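Local structure of 2-dehydropantoate 2-reductase (3WFI) at residues Thr127-Gly132 against Ser170-His175; Val147-Leu152 against Ala158-Leu163. The protein acts as a D-mandelate dehydrogenase of the ketopantoate reductase family, interconverting a 2-keto acid and a D-2-hydroxy acid with NADH as coenzyme. All blocks are in the same frame, centred on the assembly; numbering follows the deposited sequence.

Contact 1: Thr127-Gly132 against Ser170-His175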
ATOM      1  N   THR B 127     -24.478 -11.123 -19.117  1.00 30.31           N
ATOM      2  CA  THR B 127     -25.512 -12.134 -19.301  1.00 30.94           C
ATOM      3  C   THR B 127     -26.174 -12.441 -17.954  1.00 32.23           C
ATOM      4  O   THR B 127     -25.492 -12.563 -16.941  1.00 30.62           O
ATOM      5  CB  THR B 127     -24.981 -13.431 -19.951  1.00 30.03           C
ATOM      6  OG1 THR B 127     -26.016 -14.428 -19.920  1.00 31.39           O
ATOM      7  CG2 THR B 127     -23.746 -13.964 -19.225  1.00 30.31           C
ATOM      8  N   MET B 128     -27.501 -12.537 -17.959  1.00 33.35           N
ATOM      9  CA  MET B 128     -28.264 -12.843 -16.748  1.00 35.25           C
ATOM     10  C   MET B 128     -28.884 -14.242 -16.799  1.00 32.86           C
ATOM     11  O   MET B 128     -29.671 -14.614 -15.928  1.00 33.29           O
ATOM     12  CB  MET B 128     -29.331 -11.764 -16.491  1.00 39.77           C
ATOM     13  CG  MET B 128     -28.815 -10.611 -15.627  1.00 43.86           C
ATOM     14  SD  MET B 128     -28.404  -9.026 -16.403  1.00 53.85           S
ATOM     15  CE  MET B 128     -27.686  -9.445 -17.983  1.00 48.69           C
ATOM     16  N   TRP B 129     -28.504 -15.022 -17.809  1.00 29.80           N
ATOM     17  CA  TRP B 129     -28.873 -16.433 -17.891  1.00 29.61           C
ATOM     18  C   TRP B 129     -28.168 -17.232 -16.806  1.00 29.41           C
ATOM     19  O   TRP B 129     -27.144 -16.799 -16.301  1.00 29.84           O
ATOM     20  CB  TRP B 129     -28.488 -16.997 -19.270  1.00 28.84           C
ATOM     21  CG  TRP B 129     -29.340 -16.467 -20.358  1.00 28.92           C
ATOM     22  CD1 TRP B 129     -29.066 -15.408 -21.184  1.00 28.50           C
ATOM     23  CD2 TRP B 129     -30.627 -16.954 -20.738  1.00 28.78           C
ATOM     24  NE1 TRP B 129     -30.110 -15.214 -22.057  1.00 28.18           N
ATOM     25  CE2 TRP B 129     -31.080 -16.151 -21.804  1.00 28.84           C
ATOM     26  CE3 TRP B 129     -31.452 -17.987 -20.271  1.00 30.13           C
ATOM     27  CZ2 TRP B 129     -32.318 -16.357 -22.423  1.00 29.26           C
ATOM     28  CZ3 TRP B 129     -32.675 -18.196 -20.891  1.00 29.96           C
ATOM     29  CH2 TRP B 129     -33.097 -17.382 -21.954  1.00 30.40           C
ATOM     30  N   THR B 130     -28.717 -18.398 -16.462  1.00 29.59           N
ATOM     31  CA  THR B 130     -28.008 -19.346 -15.615  1.00 29.76           C
ATOM     32  C   THR B 130     -27.737 -20.639 -16.386  1.00 29.37           C
ATOM     33  O   THR B 130     -28.351 -20.911 -17.416  1.00 29.32           O
ATOM     34  CB  THR B 130     -28.781 -19.645 -14.304  1.00 30.24           C
ATOM     35  OG1 THR B 130     -30.045 -20.229 -14.611  1.00 30.74           O
ATOM     36  CG2 THR B 130     -29.004 -18.371 -13.513  1.00 30.45           C
ATOM     37  N   ALA B 131     -26.789 -21.424 -15.892  1.00 30.43           N
ATOM     38  CA  ALA B 131     -26.415 -22.686 -16.529  1.00 31.19           C
ATOM     39  C   ALA B 131     -25.558 -23.500 -15.576  1.00 31.78           C
ATOM     40  O   ALA B 131     -24.743 -22.940 -14.857  1.00 31.59           O
ATOM     41  CB  ALA B 131     -25.641 -22.426 -17.823  1.00 30.47           C
ATOM     42  N   GLY B 132     -25.724 -24.819 -15.594  1.00 34.73           N
ATOM     43  CA  GLY B 132     -24.944 -25.696 -14.725  1.00 36.64           C
ATOM     44  C   GLY B 132     -24.197 -26.758 -15.493  1.00 38.13           C
ATOM     45  O   GLY B 132     -24.766 -27.386 -16.382  1.00 38.80           O
ATOM     46  N   SER B 170     -31.986 -16.435 -31.459  1.00 26.16           N
ATOM     47  CA  SER B 170     -31.704 -17.731 -30.874  1.00 26.75           C
ATOM     48  C   SER B 170     -32.266 -17.876 -29.457  1.00 27.21           C
ATOM     49  O   SER B 170     -31.947 -18.834 -28.756  1.00 28.83           O
ATOM     50  CB  SER B 170     -30.198 -18.005 -30.908  1.00 27.53           C
ATOM     51  OG  SER B 170     -29.730 -18.043 -32.251  1.00 26.85           O
ATOM     52  N   GLY B 171     -33.121 -16.936 -29.051  1.00 27.18           N
ATOM     53  CA  GLY B 171     -33.835 -17.006 -27.785  1.00 26.43           C
ATOM     54  C   GLY B 171     -33.076 -16.452 -26.600  1.00 26.31           C
ATOM     55  O   GLY B 171     -33.495 -16.636 -25.457  1.00 24.94           O
ATOM     56  N   LEU B 172     -31.959 -15.770 -26.866  1.00 24.82           N
ATOM     57  CA  LEU B 172     -31.078 -15.279 -25.818  1.00 24.51           C
ATOM     58  C   LEU B 172     -31.530 -13.957 -25.214  1.00 24.86           C
ATOM     59  O   LEU B 172     -30.946 -13.498 -24.231  1.00 24.46           O
ATOM     60  CB  LEU B 172     -29.639 -15.153 -26.337  1.00 24.58           C
ATOM     61  CG  LEU B 172     -28.945 -16.484 -26.618  1.00 24.40           C
ATOM     62  CD1 LEU B 172     -27.755 -16.290 -27.554  1.00 24.52           C
ATOM     63  CD2 LEU B 172     -28.528 -17.164 -25.314  1.00 25.24           C
ATOM     64  N   ASN B 173     -32.570 -13.347 -25.783  1.00 25.15           N
ATOM     65  CA  ASN B 173     -33.170 -12.153 -25.197  1.00 25.79           C
ATOM     66  C   ASN B 173     -32.133 -11.047 -24.981  1.00 24.95           C
ATOM     67  O   ASN B 173     -31.965 -10.522 -23.875  1.00 24.92           O
ATOM     68  CB  ASN B 173     -33.878 -12.523 -23.885  1.00 27.09           C
ATOM     69  CG  ASN B 173     -34.713 -11.389 -23.320  1.00 28.14           C
ATOM     70  OD1 ASN B 173     -35.116 -10.480 -24.036  1.00 29.84           O
ATOM     71  ND2 ASN B 173     -34.995 -11.456 -22.021  1.00 28.79           N
ATOM     72  N   ALA B 174     -31.439 -10.705 -26.067  1.00 23.99           N
ATOM     73  CA  ALA B 174     -30.337  -9.756 -26.028  1.00 23.45           C
ATOM     74  C   ALA B 174     -30.815  -8.357 -26.370  1.00 24.04           C
ATOM     75  O   ALA B 174     -31.720  -8.191 -27.188  1.00 25.37           O
ATOM     76  CB  ALA B 174     -29.233 -10.187 -26.997  1.00 22.78           C
ATOM     77  N   HIS B 175     -30.191  -7.350 -25.761  1.00 23.94           N
ATOM     78  CA  HIS B 175     -30.532  -5.953 -26.020  1.00 24.51           C
ATOM     79  C   HIS B 175     -29.313  -5.058 -25.986  1.00 23.43           C
ATOM     80  O   HIS B 175     -28.377  -5.288 -25.217  1.00 21.96           O
ATOM     81  CB  HIS B 175     -31.525  -5.433 -24.977  1.00 26.36           C
ATOM     82  CG  HIS B 175     -32.747  -6.280 -24.846  1.00 27.70           C
ATOM     83  ND1 HIS B 175     -32.939  -7.134 -23.787  1.00 29.67           N
ATOM     84  CD2 HIS B 175     -33.830  -6.415 -25.641  1.00 28.69           C
ATOM     85  CE1 HIS B 175     -34.097  -7.750 -23.926  1.00 29.90           C
ATOM     86  NE2 HIS B 175     -34.651  -7.343 -25.052  1.00 30.37           N
TER
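Trp129 meets the turn Gly171-Leu172 through the nitrogen-bearing edge of its indole, and one hydrogen bond joins the two: NE1 donates to the carbonyl oxygen of Leu172 at 2.9 Å. The bond is fairly straight at the hydrogen, 156°, and the oxygen lies in the plane of the indole. Seen from the acceptor the fit is less regular, for the nitrogen is tilted 34° from the plane of the carbonyl group. The six-membered ring carries on past this bond to Gly171, whose carbonyl oxygen comes obliquely to within 3.3 Å of Trp129 CZ2. Two successive carbonyl groups of the turn thus face the same side chain. With CG anti to its own carbonyl carbon (chi1 -70°), the indole reaches out from the loop to the turn. Leu172 adds a looser apolar touch, its CD2 standing 4.5 Å from Trp129 CE2, and this buried side chain also touches Met18 of helix 10-21 and Leu167 of helix 157-168.

The loop 127-132 leaves the end of strand 122-127 in the Rossmann-type nucleotide-binding domain, and the turn leads into strand 174-176 at the border of the same sheet. Gly171 has a positive phi, a backbone shape that suits glycine. At the near end of the loop, the backbone N of Trp129 makes a weak hydrogen bond to Thr127 OG1.

The surroundings belong to the coenzyme site. Ala131 of this loop binds NAD(+), and the side chain of Trp129 is about 4 Å from that of Met11, another NAD(+)-binding residue. Trp129 also packs on Arg14 of helix 10-21, whose NE is hydrogen-bonded to the carbonyl oxygen of Thr130.

Contact 2: Val147-Leu152 against Ala158-Leu163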
ATOM      1  N   VAL B 147     -29.519 -10.817 -22.082  1.00 25.53           N
ATOM      2  CA  VAL B 147     -28.194 -10.310 -22.386  1.00 24.41           C
ATOM      3  C   VAL B 147     -28.306  -8.829 -22.704  1.00 24.18           C
ATOM      4  O   VAL B 147     -29.229  -8.402 -23.405  1.00 25.13           O
ATOM      5  CB  VAL B 147     -27.558 -11.048 -23.596  1.00 23.95           C
ATOM      6  CG1 VAL B 147     -26.190 -10.469 -23.927  1.00 23.25           C
ATOM      7  CG2 VAL B 147     -27.465 -12.548 -23.327  1.00 24.14           C
ATOM      8  N   GLU B 148     -27.361  -8.053 -22.192  1.00 24.21           N
ATOM      9  CA  GLU B 148     -27.239  -6.643 -22.523  1.00 25.20           C
ATOM     10  C   GLU B 148     -25.825  -6.422 -23.028  1.00 23.97           C
ATOM     11  O   GLU B 148     -24.876  -6.954 -22.448  1.00 23.72           O
ATOM     12  CB  GLU B 148     -27.505  -5.740 -21.315  1.00 27.50           C
ATOM     13  CG  GLU B 148     -28.918  -5.887 -20.753  1.00 30.23           C
ATOM     14  CD  GLU B 148     -29.242  -4.852 -19.690  1.00 32.63           C
ATOM     15  OE1 GLU B 148     -28.307  -4.221 -19.158  1.00 33.14           O
ATOM     16  OE2 GLU B 148     -30.442  -4.680 -19.389  1.00 36.82           O
ATOM     17  N   LEU B 149     -25.689  -5.656 -24.110  1.00 22.48           N
ATOM     18  CA  LEU B 149     -24.379  -5.481 -24.746  1.00 21.60           C
ATOM     19  C   LEU B 149     -24.208  -4.114 -25.376  1.00 20.91           C
ATOM     20  O   LEU B 149     -25.188  -3.436 -25.699  1.00 20.98           O
ATOM     21  CB  LEU B 149     -24.121  -6.597 -25.780  1.00 21.37           C
ATOM     22  CG  LEU B 149     -24.999  -6.671 -27.040  1.00 21.20           C
ATOM     23  CD1 LEU B 149     -24.517  -5.705 -28.119  1.00 21.27           C
ATOM     24  CD2 LEU B 149     -25.023  -8.085 -27.602  1.00 21.23           C
ATOM     25  N   GLN B 150     -22.947  -3.722 -25.535  1.00 20.33           N
ATOM     26  CA  GLN B 150     -22.590  -2.408 -26.031  1.00 20.87           C
ATOM     27  C   GLN B 150     -21.363  -2.458 -26.934  1.00 20.28           C
ATOM     28  O   GLN B 150     -20.436  -3.223 -26.691  1.00 20.10           O
ATOM     29  CB  GLN B 150     -22.291  -1.480 -24.854  1.00 21.46           C
ATOM     30  CG  GLN B 150     -22.104  -0.027 -25.264  1.00 21.80           C
ATOM     31  CD  GLN B 150     -22.019   0.920 -24.089  1.00 22.82           C
ATOM     32  OE1 GLN B 150     -21.936   0.497 -22.932  1.00 22.60           O
ATOM     33  NE2 GLN B 150     -22.075   2.223 -24.380  1.00 23.44           N
ATOM     34  N   ASN B 151     -21.367  -1.620 -27.962  1.00 20.57           N
ATOM     35  CA  ASN B 151     -20.189  -1.404 -28.790  1.00 21.23           C
ATOM     36  C   ASN B 151     -19.115  -0.625 -28.028  1.00 22.90           C
ATOM     37  O   ASN B 151     -19.412   0.323 -27.316  1.00 22.60           O
ATOM     38  CB  ASN B 151     -20.547  -0.660 -30.089  1.00 20.68           C
ATOM     39  CG  ASN B 151     -21.148   0.714 -29.835  1.00 21.38           C
ATOM     40  OD1 ASN B 151     -22.234   0.827 -29.273  1.00 21.83           O
ATOM     41  ND2 ASN B 151     -20.442   1.758 -30.239  1.00 21.45           N
ATOM     42  N   LEU B 152     -17.866  -1.027 -28.187  1.00 23.93           N
ATOM     43  CA  LEU B 152     -16.737  -0.175 -27.791  1.00 26.45           C
ATOM     44  C   LEU B 152     -16.268   0.818 -28.845  1.00 27.79           C
ATOM     45  O   LEU B 152     -15.689   1.842 -28.492  1.00 28.28           O
ATOM     46  CB  LEU B 152     -15.555  -1.020 -27.371  1.00 27.36           C
ATOM     47  CG  LEU B 152     -15.828  -1.790 -26.098  1.00 28.40           C
ATOM     48  CD1 LEU B 152     -14.598  -2.600 -25.756  1.00 29.79           C
ATOM     49  CD2 LEU B 152     -16.171  -0.848 -24.965  1.00 29.63           C
ATOM     50  N   ALA B 158     -25.398   0.784 -34.300  1.00 27.65           N
ATOM     51  CA  ALA B 158     -26.246   0.024 -35.220  1.00 26.83           C
ATOM     52  C   ALA B 158     -25.771  -1.418 -35.337  1.00 25.28           C
ATOM     53  O   ALA B 158     -26.575  -2.344 -35.268  1.00 25.66           O
ATOM     54  CB  ALA B 158     -26.272   0.685 -36.596  1.00 27.28           C
ATOM     55  N   ALA B 159     -24.462  -1.600 -35.453  1.00 23.49           N
ATOM     56  CA  ALA B 159     -23.869  -2.931 -35.466  1.00 23.68           C
ATOM     57  C   ALA B 159     -24.135  -3.711 -34.155  1.00 22.80           C
ATOM     58  O   ALA B 159     -24.399  -4.905 -34.184  1.00 21.90           O
ATOM     59  CB  ALA B 159     -22.379  -2.841 -35.749  1.00 23.13           C
ATOM     60  N   ALA B 160     -24.059  -3.028 -33.020  1.00 22.30           N
ATOM     61  CA  ALA B 160     -24.351  -3.649 -31.727  1.00 22.12           C
ATOM     62  C   ALA B 160     -25.818  -4.071 -31.647  1.00 22.22           C
ATOM     63  O   ALA B 160     -26.136  -5.136 -31.113  1.00 21.02           O
ATOM     64  CB  ALA B 160     -23.998  -2.705 -30.587  1.00 22.37           C
ATOM     65  N   LYS B 161     -26.707  -3.238 -32.190  1.00 23.77           N
ATOM     66  CA  LYS B 161     -28.137  -3.550 -32.198  1.00 24.59           C
ATOM     67  C   LYS B 161     -28.444  -4.772 -33.062  1.00 24.68           C
ATOM     68  O   LYS B 161     -29.269  -5.607 -32.679  1.00 24.11           O
ATOM     69  CB  LYS B 161     -28.970  -2.330 -32.615  1.00 25.90           C
ATOM     70  CG  LYS B 161     -29.033  -1.268 -31.521  1.00 27.72           C
ATOM     71  CD  LYS B 161     -29.621   0.045 -32.011  1.00 30.30           C
ATOM     72  CE  LYS B 161     -29.486   1.130 -30.950  1.00 32.72           C
ATOM     73  NZ  LYS B 161     -29.944   2.464 -31.438  1.00 35.40           N
ATOM     74  N   LYS B 162     -27.776  -4.890 -34.210  1.00 24.82           N
ATOM     75  CA  LYS B 162     -27.915  -6.084 -35.057  1.00 24.79           C
ATOM     76  C   LYS B 162     -27.385  -7.339 -34.381  1.00 23.01           C
ATOM     77  O   LYS B 162     -27.993  -8.408 -34.469  1.00 22.19           O
ATOM     78  CB  LYS B 162     -27.193  -5.879 -36.392  1.00 26.17           C
ATOM     79  CG  LYS B 162     -27.875  -4.855 -37.274  1.00 28.63           C
ATOM     80  CD  LYS B 162     -27.187  -4.810 -38.633  1.00 30.60           C
ATOM     81  CE  LYS B 162     -27.395  -3.477 -39.327  1.00 32.57           C
ATOM     82  NZ  LYS B 162     -26.515  -3.378 -40.518  1.00 34.37           N
ATOM     83  N   LEU B 163     -26.238  -7.219 -33.723  1.00 21.84           N
ATOM     84  CA  LEU B 163     -25.689  -8.320 -32.960  1.00 20.90           C
ATOM     85  C   LEU B 163     -26.702  -8.776 -31.896  1.00 22.11           C
ATOM     86  O   LEU B 163     -26.956  -9.975 -31.746  1.00 19.88           O
ATOM     87  CB  LEU B 163     -24.365  -7.912 -32.318  1.00 20.65           C
ATOM     88  CG  LEU B 163     -23.645  -8.937 -31.454  1.00 20.36           C
ATOM     89  CD1 LEU B 163     -23.506 -10.248 -32.211  1.00 20.48           C
ATOM     90  CD2 LEU B 163     -22.283  -8.420 -31.002  1.00 20.58           C
TER
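Strand 147-151 and the helical segment 158-163 run nearly antiparallel, their axes at 152° and 7.5 Å apart at closest approach, and the backbones come nearest where the CA atoms of Asn151 and Ala160 are 5.6 Å apart. The small Ala160 sits at this close point. Its CB lies 3.9 Å from Leu149 CD1 and 4.0 Å from Asn151 CB, so the methyl group meets two strand residues whose side chains both set out toward the helix.

Leu149 divides its branches between two helical residues one turn apart. CD1 comes to 3.5 Å from the carbonyl oxygen of Ala160, whereas CD2 packs against Leu163 CG at 4.2 Å, the two leucines crossing at a slant. A chi1 of 66° places CG of Leu149 between its backbone N and carbonyl carbon, and chi2 then sets which branch meets which residue.

No hydrogen bond links strand and helix; the join is mainly apolar. The backbone N of Asn151 is buried beneath the Ala160 methyl group without a polar partner, while its side-chain ND2 is held by the carbonyl oxygen of Gly153, in the turn leading to the helix.

This is the first half of a beta-alpha-beta unit: helix 157-168 packs on one face of the sheet and leads to strand 174-176, whose Phe176 touches both Asn151 and Ala160, while Gln150 packs on Ile180 of helix 180-191.

From the N terminus, the chain leaves strand 122-127 through the loop 127-132, forms the hairpin 132-140 and returns to the main sheet as strand 147-151. Contact 2 closes first, after a short turn, when helix 157-168 folds back on that strand. Contact 1 closes the wider loop as the chain emerges from the helix, so contact 2 lies wholly within it. The two then meet at the sheet: His175 N and O probably hydrogen-bond to Val147 O and Leu149 N, and Ala174 packs on Val147. Together they tie strand 147-151, its helix and the border strand 174-176 to the coenzyme-binding loop.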